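Local atomic coordinates of succinate-semialdehyde dehydrogenase (Streptococcus pyogenes MGAS1882, PDB entry 4OGD), a protein that catalyses the oxidation of succinic semialdehyde to succinate with NADP+ as the cofactor, as a member of the aldehyde dehydrogenase family. Residues H44-L52 against F142-N150; N382-F393 against K406-G417. One frame throughout, in Å; residues are numbered along the deposited sequence.

Both contacts are largely buried, yet they belong to different parts of the aldehyde dehydrogenase fold: their centres lie 33 Å apart, their nearest atoms about 15 Å, and they share no element. Contact 1 sets two nearly antiparallel helices against each other, one of them leading into strand 152-155 of the sheet that includes strands 124-128 and 200-206. Its chemistry is interlocking apolar side chains plus one arginine on a helix end. Contact 2 joins neighbouring parallel strands of the other large sheet, so main-chain hydrogen bonds dominate. Contact 1 touches no other chain, whereas contact 2 meets the second subunit, whose strand continues its sheet.

Contact 1. Residues H44-L52 against F142-N150; sequences HLEERKAQL and FAPNFIVGN
R48 reaches from helix 45-52 to the carboxyl end of helix 142-148, and its side chain does two jobs on the way. CB and CG lie over one face of the F146 ring, CB 4.1 Å from the ring centroid and close to its normal, a CH-pi contact; F142 CZ sits over the opposite face. The chain then bends at chi3 (-53°), which turns the guanidinium steeply to the ring plane and brings it to the carbonyls. R48 NH2 donates to I147 O at 2.9 Å. That bond is nearly straight at the hydrogen (170°), with the acceptor in the guanidinium plane but the donor above the carbonyl plane. R48 NE gives F146 O a weak bond of 2.8 Å. G149 CA and L45 CA lie over opposite faces of the guanidinium. At the ring edge of F146, Q51 OE1 comes within 3.3 Å of F146 CZ.

The axes of helices 45-52 and 142-148 come within 9.3 Å at their closest. They run nearly antiparallel (156°), and their apolar knobs interlock. L52 fits among F142, A143, F146 and I147, with L52 CD2 3.6 Å from I147 CG1. I147 in turn sits among L45, R48, K49 and L52. Helix 78-103 flanks this packing through A99, while W39 makes a cation-pi contact with R48.

G149, with positive phi, closes helix 142-148 in a Schellman motif. A positive group placed on terminal carbonyls should interact favourably with the helix dipole, and the bonds probably hold the guanidinium's orientation within this buried joint.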
loop_
_atom_site.group_PDB
_atom_site.type_symbol
_atom_site.label_atom_id
_atom_site.label_comp_id
_atom_site.label_asym_id
_atom_site.label_seq_id
_atom_site.Cartn_x
_atom_site.Cartn_y
_atom_site.Cartn_z
ATOM N N HIS A 44 -16.256 17.900 -11.940
ATOM C CA HIS A 44 -17.530 17.667 -11.273
ATOM C C HIS A 44 -17.346 17.611 -9.764
ATOM O O HIS A 44 -18.222 17.122 -9.042
ATOM C CB HIS A 44 -18.161 16.364 -11.770
ATOM C CG HIS A 44 -18.612 16.419 -13.197
ATOM N ND1 HIS A 44 -19.866 16.859 -13.564
ATOM C CD2 HIS A 44 -17.970 16.105 -14.347
ATOM C CE1 HIS A 44 -19.981 16.804 -14.879
ATOM N NE2 HIS A 44 -18.845 16.353 -15.378
ATOM N N LEU A 45 -16.213 18.117 -9.283
ATOM C CA LEU A 45 -15.913 18.078 -7.851
ATOM C C LEU A 45 -16.977 18.738 -6.974
ATOM O O LEU A 45 -17.412 18.151 -5.981
ATOM C CB LEU A 45 -14.546 18.700 -7.559
ATOM C CG LEU A 45 -14.175 18.792 -6.073
ATOM C CD1 LEU A 45 -14.147 17.409 -5.414
ATOM C CD2 LEU A 45 -12.839 19.488 -5.907
ATOM N N GLU A 46 -17.397 19.953 -7.326
ATOM C CA GLU A 46 -18.413 20.635 -6.518
ATOM C C GLU A 46 -19.728 19.848 -6.454
ATOM O O GLU A 46 -20.375 19.805 -5.405
ATOM C CB GLU A 46 -18.651 22.066 -7.022
ATOM C CG GLU A 46 -17.478 23.009 -6.757
ATOM C CD GLU A 46 -17.140 23.127 -5.277
ATOM O OE1 GLU A 46 -18.073 23.126 -4.448
ATOM O OE2 GLU A 46 -15.943 23.232 -4.942
ATOM N N GLU A 47 -20.116 19.218 -7.561
ATOM C CA GLU A 47 -21.295 18.365 -7.557
ATOM C C GLU A 47 -21.118 17.197 -6.592
ATOM O O GLU A 47 -22.021 16.884 -5.816
ATOM C CB GLU A 47 -21.581 17.828 -8.956
ATOM C CG GLU A 47 -22.083 18.865 -9.932
ATOM C CD GLU A 47 -22.250 18.296 -11.322
ATOM O OE1 GLU A 47 -21.630 17.250 -11.622
ATOM O OE2 GLU A 47 -23.007 18.884 -12.116
ATOM N N ARG A 48 -19.961 16.549 -6.638
ATOM C CA ARG A 48 -19.739 15.415 -5.744
ATOM C C ARG A 48 -19.712 15.862 -4.285
ATOM O O ARG A 48 -20.221 15.159 -3.415
ATOM C CB ARG A 48 -18.476 14.624 -6.116
ATOM C CG ARG A 48 -18.577 13.947 -7.471
ATOM C CD ARG A 48 -17.484 12.886 -7.693
ATOM N NE ARG A 48 -16.144 13.405 -7.451
ATOM C CZ ARG A 48 -15.425 14.054 -8.362
ATOM N NH1 ARG A 48 -15.924 14.271 -9.581
ATOM N NH2 ARG A 48 -14.214 14.499 -8.053
ATOM N N LYS A 49 -19.143 17.033 -4.010
ATOM C CA LYS A 49 -19.153 17.548 -2.642
ATOM C C LYS A 49 -20.583 17.743 -2.155
ATOM O O LYS A 49 -20.930 17.346 -1.044
ATOM C CB LYS A 49 -18.376 18.867 -2.537
ATOM C CG LYS A 49 -16.863 18.676 -2.599
ATOM C CD LYS A 49 -16.144 19.963 -2.959
ATOM C CE LYS A 49 -16.412 21.064 -1.954
ATOM N NZ LYS A 49 -15.606 22.289 -2.264
ATOM N N ALA A 50 -21.412 18.356 -2.993
ATOM C CA ALA A 50 -22.803 18.597 -2.630
ATOM C C ALA A 50 -23.563 17.287 -2.468
ATOM O O ALA A 50 -24.394 17.147 -1.569
ATOM C CB ALA A 50 -23.480 19.471 -3.678
ATOM N N GLN A 51 -23.300 16.338 -3.357
ATOM C CA GLN A 51 -23.965 15.042 -3.292
ATOM C C GLN A 51 -23.588 14.273 -2.027
ATOM O O GLN A 51 -24.432 13.620 -1.422
ATOM C CB GLN A 51 -23.654 14.227 -4.552
ATOM C CG GLN A 51 -24.356 14.767 -5.803
ATOM C CD GLN A 51 -23.629 14.421 -7.080
ATOM O OE1 GLN A 51 -22.705 13.612 -7.078
ATOM N NE2 GLN A 51 -24.037 15.041 -8.189
ATOM N N LEU A 52 -22.325 14.359 -1.620
ATOM C CA LEU A 52 -21.892 13.700 -0.386
ATOM C C LEU A 52 -22.511 14.343 0.862
ATOM O O LEU A 52 -22.905 13.653 1.799
ATOM C CB LEU A 52 -20.358 13.663 -0.294
ATOM C CG LEU A 52 -19.768 12.795 0.816
ATOM C CD1 LEU A 52 -20.276 11.356 0.734
ATOM C CD2 LEU A 52 -18.241 12.837 0.755
ATOM N N PHE A 142 -16.064 4.806 0.854
ATOM C CA PHE A 142 -16.828 5.496 -0.178
ATOM C C PHE A 142 -16.596 7.010 -0.145
ATOM O O PHE A 142 -16.379 7.625 -1.193
ATOM C CB PHE A 142 -18.327 5.193 -0.072
ATOM C CG PHE A 142 -19.165 6.061 -0.962
ATOM C CD1 PHE A 142 -19.143 5.880 -2.338
ATOM C CD2 PHE A 142 -19.940 7.081 -0.429
ATOM C CE1 PHE A 142 -19.898 6.698 -3.176
ATOM C CE2 PHE A 142 -20.688 7.907 -1.264
ATOM C CZ PHE A 142 -20.670 7.710 -2.625
ATOM N N ALA A 143 -16.660 7.614 1.041
ATOM C CA ALA A 143 -16.559 9.076 1.133
ATOM C C ALA A 143 -15.279 9.634 0.489
ATOM O O ALA A 143 -15.362 10.505 -0.383
ATOM C CB ALA A 143 -16.722 9.568 2.583
ATOM N N PRO A 144 -14.093 9.127 0.888
ATOM C CA PRO A 144 -12.899 9.707 0.254
ATOM C C PRO A 144 -12.740 9.354 -1.228
ATOM O O PRO A 144 -12.316 10.194 -2.021
ATOM C CB PRO A 144 -11.744 9.120 1.078
ATOM C CG PRO A 144 -12.298 7.842 1.636
ATOM C CD PRO A 144 -13.734 8.159 1.945
ATOM N N ASN A 145 -13.073 8.130 -1.617
ATOM C CA ASN A 145 -12.950 7.777 -3.021
ATOM C C ASN A 145 -13.922 8.534 -3.923
ATOM O O ASN A 145 -13.572 8.922 -5.037
ATOM C CB ASN A 145 -13.042 6.259 -3.216
ATOM C CG ASN A 145 -11.755 5.554 -2.800
ATOM O OD1 ASN A 145 -10.730 5.676 -3.470
ATOM N ND2 ASN A 145 -11.802 4.830 -1.683
ATOM N N PHE A 146 -15.136 8.759 -3.434
ATOM C CA PHE A 146 -16.118 9.519 -4.192
ATOM C C PHE A 146 -15.614 10.944 -4.411
ATOM O O PHE A 146 -15.705 11.488 -5.521
ATOM C CB PHE A 146 -17.444 9.514 -3.439
ATOM C CG PHE A 146 -18.550 10.267 -4.128
ATOM C CD1 PHE A 146 -18.975 9.901 -5.399
ATOM C CD2 PHE A 146 -19.186 11.320 -3.483
ATOM C CE1 PHE A 146 -20.005 10.588 -6.026
ATOM C CE2 PHE A 146 -20.217 12.011 -4.102
ATOM C CZ PHE A 146 -20.622 11.645 -5.376
ATOM N N ILE A 147 -15.062 11.545 -3.361
ATOM C CA ILE A 147 -14.515 12.893 -3.469
ATOM C C ILE A 147 -13.384 13.011 -4.520
ATOM O O ILE A 147 -13.415 13.908 -5.363
ATOM C CB ILE A 147 -14.074 13.439 -2.093
ATOM C CG1 ILE A 147 -15.306 13.711 -1.219
ATOM C CG2 ILE A 147 -13.242 14.699 -2.255
ATOM C CD1 ILE A 147 -16.299 14.698 -1.846
ATOM N N VAL A 148 -12.403 12.111 -4.485
ATOM C CA VAL A 148 -11.312 12.195 -5.470
ATOM C C VAL A 148 -11.791 11.856 -6.884
ATOM O O VAL A 148 -11.224 12.331 -7.876
ATOM C CB VAL A 148 -10.076 11.343 -5.094
ATOM C CG1 VAL A 148 -10.304 9.879 -5.410
ATOM C CG2 VAL A 148 -8.846 11.839 -5.859
ATOM N N GLY A 149 -12.854 11.060 -6.979
ATOM C CA GLY A 149 -13.389 10.679 -8.275
ATOM C C GLY A 149 -13.096 9.248 -8.708
ATOM O O GLY A 149 -12.997 8.974 -9.897
ATOM N N ASN A 150 -12.939 8.343 -7.746
ATOM C CA ASN A 150 -12.830 6.910 -8.034
ATOM C C ASN A 150 -14.193 6.271 -7.824
ATOM O O ASN A 150 -14.627 6.128 -6.671
ATOM C CB ASN A 150 -11.861 6.210 -7.064
ATOM C CG ASN A 150 -10.409 6.593 -7.271
ATOM O OD1 ASN A 150 -9.989 6.942 -8.363
ATOM N ND2 ASN A 150 -9.626 6.508 -6.204
#

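Contact 2. Residues N382-F393 against K406-G417; sequences NDSNYGLGGTIF and KIETGMSFINSG
T391 and F413 pair across strands 391-393 and 411-414, the tight part of the contact, where the two strands, paired in parallel, have axes 4.7 Å apart at closest approach and inclined by 29°. F413 N donates to G390 O, I392 N to F413 O and N415 N to I392 O, the last at 2.9 Å and 172°. Side chains add to this: T391 OG1 donates to S416 O at 2.7 Å, and I392 CB meets I414 CD1 at 3.9 Å. N415 CA lies over the F393 ring, 3.8 Å from its centroid, a CH-pi contact; N415 OD1, which accepts from S394 N, is also over a face. Before the strands, T409 OG1 donates to G389 O at 2.7 Å, and G410 N to G387 O.

Toward N382, which is partly exposed, the contact becomes water-mediated, although the N382 amide still grips main chain twice: OD1 accepts from E408 N at 2.7 Å, and ND2 donates to K406 O. Beyond, water bridges Y386 O to E408 O, and another joins N382 O to E408 OE1. E408 OE1 also pairs with K430, and OE2 with Y36 OH and K37 of the second subunit.

Residues 411-413 pair in parallel with a strand of that subunit. Main-chain bonding thus continues the sheet through the dimer interface, whereas the N382 end depends more on one amide and water, beside a carboxylate probably stabilised by two lysines.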
loop_
_atom_site.group_PDB
_atom_site.type_symbol
_atom_site.label_atom_id
_atom_site.label_comp_id
_atom_site.label_asym_id
_atom_site.label_seq_id
_atom_site.Cartn_x
_atom_site.Cartn_y
_atom_site.Cartn_z
ATOM N N ASN A 382 2.503 -7.255 23.245
ATOM C CA ASN A 382 3.147 -7.322 21.934
ATOM C C ASN A 382 3.351 -8.738 21.427
ATOM O O ASN A 382 3.699 -8.929 20.258
ATOM C CB ASN A 382 4.481 -6.572 21.947
ATOM C CG ASN A 382 4.299 -5.081 22.081
ATOM O OD1 ASN A 382 3.219 -4.565 21.807
ATOM N ND2 ASN A 382 5.354 -4.374 22.491
ATOM N N ASP A 383 3.152 -9.724 22.304
ATOM C CA ASP A 383 3.233 -11.119 21.891
ATOM C C ASP A 383 1.906 -11.498 21.252
ATOM O O ASP A 383 1.088 -12.203 21.844
ATOM C CB ASP A 383 3.562 -12.031 23.077
ATOM C CG ASP A 383 3.753 -13.481 22.671
ATOM O OD1 ASP A 383 4.141 -13.733 21.507
ATOM O OD2 ASP A 383 3.524 -14.374 23.524
ATOM N N SER A 384 1.700 -11.011 20.034
ATOM C CA SER A 384 0.412 -11.146 19.365
ATOM C C SER A 384 0.625 -11.119 17.863
ATOM O O SER A 384 1.512 -10.417 17.373
ATOM C CB SER A 384 -0.492 -9.982 19.767
ATOM O OG SER A 384 -1.769 -10.089 19.155
ATOM N N ASN A 385 -0.175 -11.897 17.141
ATOM C CA ASN A 385 -0.200 -11.831 15.687
ATOM C C ASN A 385 -1.016 -10.648 15.201
ATOM O O ASN A 385 -1.040 -10.358 14.014
ATOM C CB ASN A 385 -0.790 -13.109 15.106
ATOM C CG ASN A 385 0.106 -14.300 15.325
ATOM O OD1 ASN A 385 1.324 -14.188 15.207
ATOM N ND2 ASN A 385 -0.486 -15.441 15.658
ATOM N N TYR A 386 -1.668 -9.963 16.134
ATOM C CA TYR A 386 -2.489 -8.802 15.814
ATOM C C TYR A 386 -1.850 -7.534 16.341
ATOM O O TYR A 386 -0.958 -7.572 17.185
ATOM C CB TYR A 386 -3.867 -8.962 16.449
ATOM C CG TYR A 386 -4.565 -10.232 16.045
ATOM C CD1 TYR A 386 -4.454 -11.383 16.810
ATOM C CD2 TYR A 386 -5.329 -10.278 14.885
ATOM C CE1 TYR A 386 -5.092 -12.552 16.437
ATOM C CE2 TYR A 386 -5.968 -11.439 14.502
ATOM C CZ TYR A 386 -5.851 -12.569 15.287
ATOM O OH TYR A 386 -6.489 -13.725 14.909
ATOM N N GLY A 387 -2.315 -6.394 15.849
ATOM C CA GLY A 387 -1.850 -5.128 16.377
ATOM C C GLY A 387 -2.734 -4.023 15.852
ATOM O O GLY A 387 -2.283 -3.169 15.095
ATOM N N LEU A 388 -4.004 -4.038 16.246
ATOM C CA LEU A 388 -4.941 -3.057 15.711
ATOM C C LEU A 388 -5.096 -1.872 16.647
ATOM O O LEU A 388 -4.640 -0.764 16.339
ATOM C CB LEU A 388 -6.305 -3.694 15.427
ATOM C CG LEU A 388 -7.315 -2.750 14.759
ATOM C CD1 LEU A 388 -6.800 -2.155 13.445
ATOM C CD2 LEU A 388 -8.585 -3.530 14.501
ATOM N N GLY A 389 -5.731 -2.108 17.792
ATOM C CA GLY A 389 -5.925 -1.065 18.782
ATOM C C GLY A 389 -5.345 -1.438 20.132
ATOM O O GLY A 389 -4.294 -2.070 20.220
ATOM N N GLY A 390 -6.049 -1.059 21.193
ATOM C CA GLY A 390 -5.566 -1.307 22.540
ATOM C C GLY A 390 -5.837 -0.122 23.431
ATOM O O GLY A 390 -6.130 0.970 22.952
ATOM N N THR A 391 -5.738 -0.344 24.740
ATOM C CA THR A 391 -6.023 0.690 25.722
ATOM C C THR A 391 -4.926 0.725 26.758
ATOM O O THR A 391 -4.427 -0.325 27.155
ATOM C CB THR A 391 -7.352 0.396 26.427
ATOM O OG1 THR A 391 -8.430 0.584 25.503
ATOM C CG2 THR A 391 -7.564 1.303 27.654
ATOM N N ILE A 392 -4.528 1.924 27.167
ATOM C CA ILE A 392 -3.666 2.064 28.336
ATOM C C ILE A 392 -4.447 2.817 29.404
ATOM O O ILE A 392 -4.910 3.940 29.164
ATOM C CB ILE A 392 -2.368 2.841 28.032
ATOM C CG1 ILE A 392 -1.611 2.249 26.837
ATOM C CG2 ILE A 392 -1.491 2.891 29.283
ATOM C CD1 ILE A 392 -1.213 0.799 27.002
ATOM N N PHE A 393 -4.613 2.186 30.566
ATOM C CA PHE A 393 -5.323 2.799 31.684
ATOM C C PHE A 393 -4.343 3.252 32.756
ATOM O O PHE A 393 -3.689 2.434 33.412
ATOM C CB PHE A 393 -6.378 1.845 32.263
ATOM C CG PHE A 393 -7.729 2.468 32.366
ATOM C CD1 PHE A 393 -8.073 3.220 33.481
ATOM C CD2 PHE A 393 -8.638 2.354 31.328
ATOM C CE1 PHE A 393 -9.308 3.816 33.571
ATOM C CE2 PHE A 393 -9.874 2.949 31.411
ATOM C CZ PHE A 393 -10.207 3.688 32.536
ATOM N N LYS A 406 5.184 2.136 23.381
ATOM C CA LYS A 406 5.890 0.858 23.403
ATOM C C LYS A 406 5.065 -0.315 22.872
ATOM O O LYS A 406 5.603 -1.405 22.660
ATOM C CB LYS A 406 6.399 0.551 24.811
ATOM C CG LYS A 406 7.456 1.535 25.276
ATOM C CD LYS A 406 7.889 1.243 26.707
ATOM C CE LYS A 406 9.004 2.186 27.131
ATOM N NZ LYS A 406 9.333 1.993 28.571
ATOM N N ILE A 407 3.772 -0.100 22.654
ATOM C CA ILE A 407 2.916 -1.171 22.142
ATOM C C ILE A 407 2.990 -1.241 20.622
ATOM O O ILE A 407 2.877 -0.215 19.933
ATOM C CB ILE A 407 1.437 -0.997 22.566
ATOM C CG1 ILE A 407 1.330 -0.751 24.076
ATOM C CG2 ILE A 407 0.630 -2.235 22.192
ATOM C CD1 ILE A 407 2.027 -1.822 24.920
ATOM N N GLU A 408 3.190 -2.452 20.106
ATOM C CA GLU A 408 3.219 -2.705 18.670
ATOM C C GLU A 408 1.784 -2.841 18.168
ATOM O O GLU A 408 1.217 -3.943 18.127
ATOM C CB GLU A 408 4.022 -3.977 18.379
ATOM C CG GLU A 408 5.497 -3.824 18.707
ATOM C CD GLU A 408 6.302 -5.077 18.435
ATOM O OE1 GLU A 408 5.719 -6.182 18.422
ATOM O OE2 GLU A 408 7.531 -4.953 18.244
ATOM N N THR A 409 1.196 -1.706 17.807
ATOM C CA THR A 409 -0.200 -1.652 17.402
ATOM C C THR A 409 -0.463 -0.334 16.688
ATOM O O THR A 409 0.305 0.620 16.831
ATOM C CB THR A 409 -1.135 -1.765 18.627
ATOM O OG1 THR A 409 -2.473 -1.982 18.179
ATOM C CG2 THR A 409 -1.090 -0.494 19.470
ATOM N N GLY A 410 -1.559 -0.266 15.936
ATOM C CA GLY A 410 -1.855 0.923 15.153
ATOM C C GLY A 410 -2.559 2.037 15.910
ATOM O O GLY A 410 -2.536 3.198 15.484
ATOM N N MET A 411 -3.201 1.694 17.026
ATOM C CA MET A 411 -3.979 2.667 17.791
ATOM C C MET A 411 -3.909 2.398 19.289
ATOM O O MET A 411 -3.983 1.255 19.728
ATOM C CB MET A 411 -5.449 2.640 17.356
ATOM C CG MET A 411 -5.662 3.005 15.901
ATOM S SD MET A 411 -7.355 2.797 15.332
ATOM C CE MET A 411 -7.507 1.014 15.334
ATOM N N SER A 412 -3.797 3.463 20.072
ATOM C CA SER A 412 -3.817 3.331 21.531
ATOM C C SER A 412 -4.815 4.304 22.110
ATOM O O SER A 412 -4.722 5.507 21.861
ATOM C CB SER A 412 -2.428 3.588 22.119
ATOM O OG SER A 412 -1.499 2.607 21.685
ATOM N N PHE A 413 -5.777 3.780 22.869
ATOM C CA PHE A 413 -6.818 4.600 23.465
ATOM C C PHE A 413 -6.533 4.757 24.945
ATOM O O PHE A 413 -6.404 3.769 25.673
ATOM C CB PHE A 413 -8.185 3.964 23.218
ATOM C CG PHE A 413 -8.495 3.774 21.762
ATOM C CD1 PHE A 413 -8.810 4.867 20.965
ATOM C CD2 PHE A 413 -8.449 2.514 21.188
ATOM C CE1 PHE A 413 -9.073 4.705 19.611
ATOM C CE2 PHE A 413 -8.714 2.341 19.829
ATOM C CZ PHE A 413 -9.032 3.440 19.048
ATOM N N ILE A 414 -6.415 5.999 25.392
ATOM C CA ILE A 414 -6.003 6.258 26.774
ATOM C C ILE A 414 -7.229 6.388 27.689
ATOM O O ILE A 414 -8.129 7.182 27.408
ATOM C CB ILE A 414 -5.134 7.536 26.873
ATOM C CG1 ILE A 414 -3.909 7.448 25.952
ATOM C CG2 ILE A 414 -4.741 7.824 28.334
ATOM C CD1 ILE A 414 -3.096 6.179 26.085
ATOM N N ASN A 415 -7.258 5.595 28.764
ATOM C CA ASN A 415 -8.347 5.629 29.750
ATOM C C ASN A 415 -9.742 5.468 29.149
ATOM O O ASN A 415 -10.714 6.051 29.628
ATOM C CB ASN A 415 -8.260 6.897 30.599
ATOM C CG ASN A 415 -7.034 6.906 31.477
ATOM O OD1 ASN A 415 -6.617 5.862 31.967
ATOM N ND2 ASN A 415 -6.440 8.071 31.664
ATOM N N SER A 416 -9.828 4.641 28.113
ATOM C CA SER A 416 -11.049 4.498 27.335
ATOM C C SER A 416 -10.939 3.299 26.417
ATOM O O SER A 416 -9.835 2.871 26.082
ATOM C CB SER A 416 -11.287 5.750 26.489
ATOM O OG SER A 416 -10.147 6.050 25.691
ATOM N N GLY A 417 -12.084 2.755 26.020
ATOM C CA GLY A 417 -12.129 1.755 24.970
ATOM C C GLY A 417 -11.987 2.432 23.619
ATOM O O GLY A 417 -11.732 3.636 23.546
HETATM O O HOH W 1 6.704 -8.894 19.902
HETATM O O HOH W 2 1.209 -6.540 18.482
#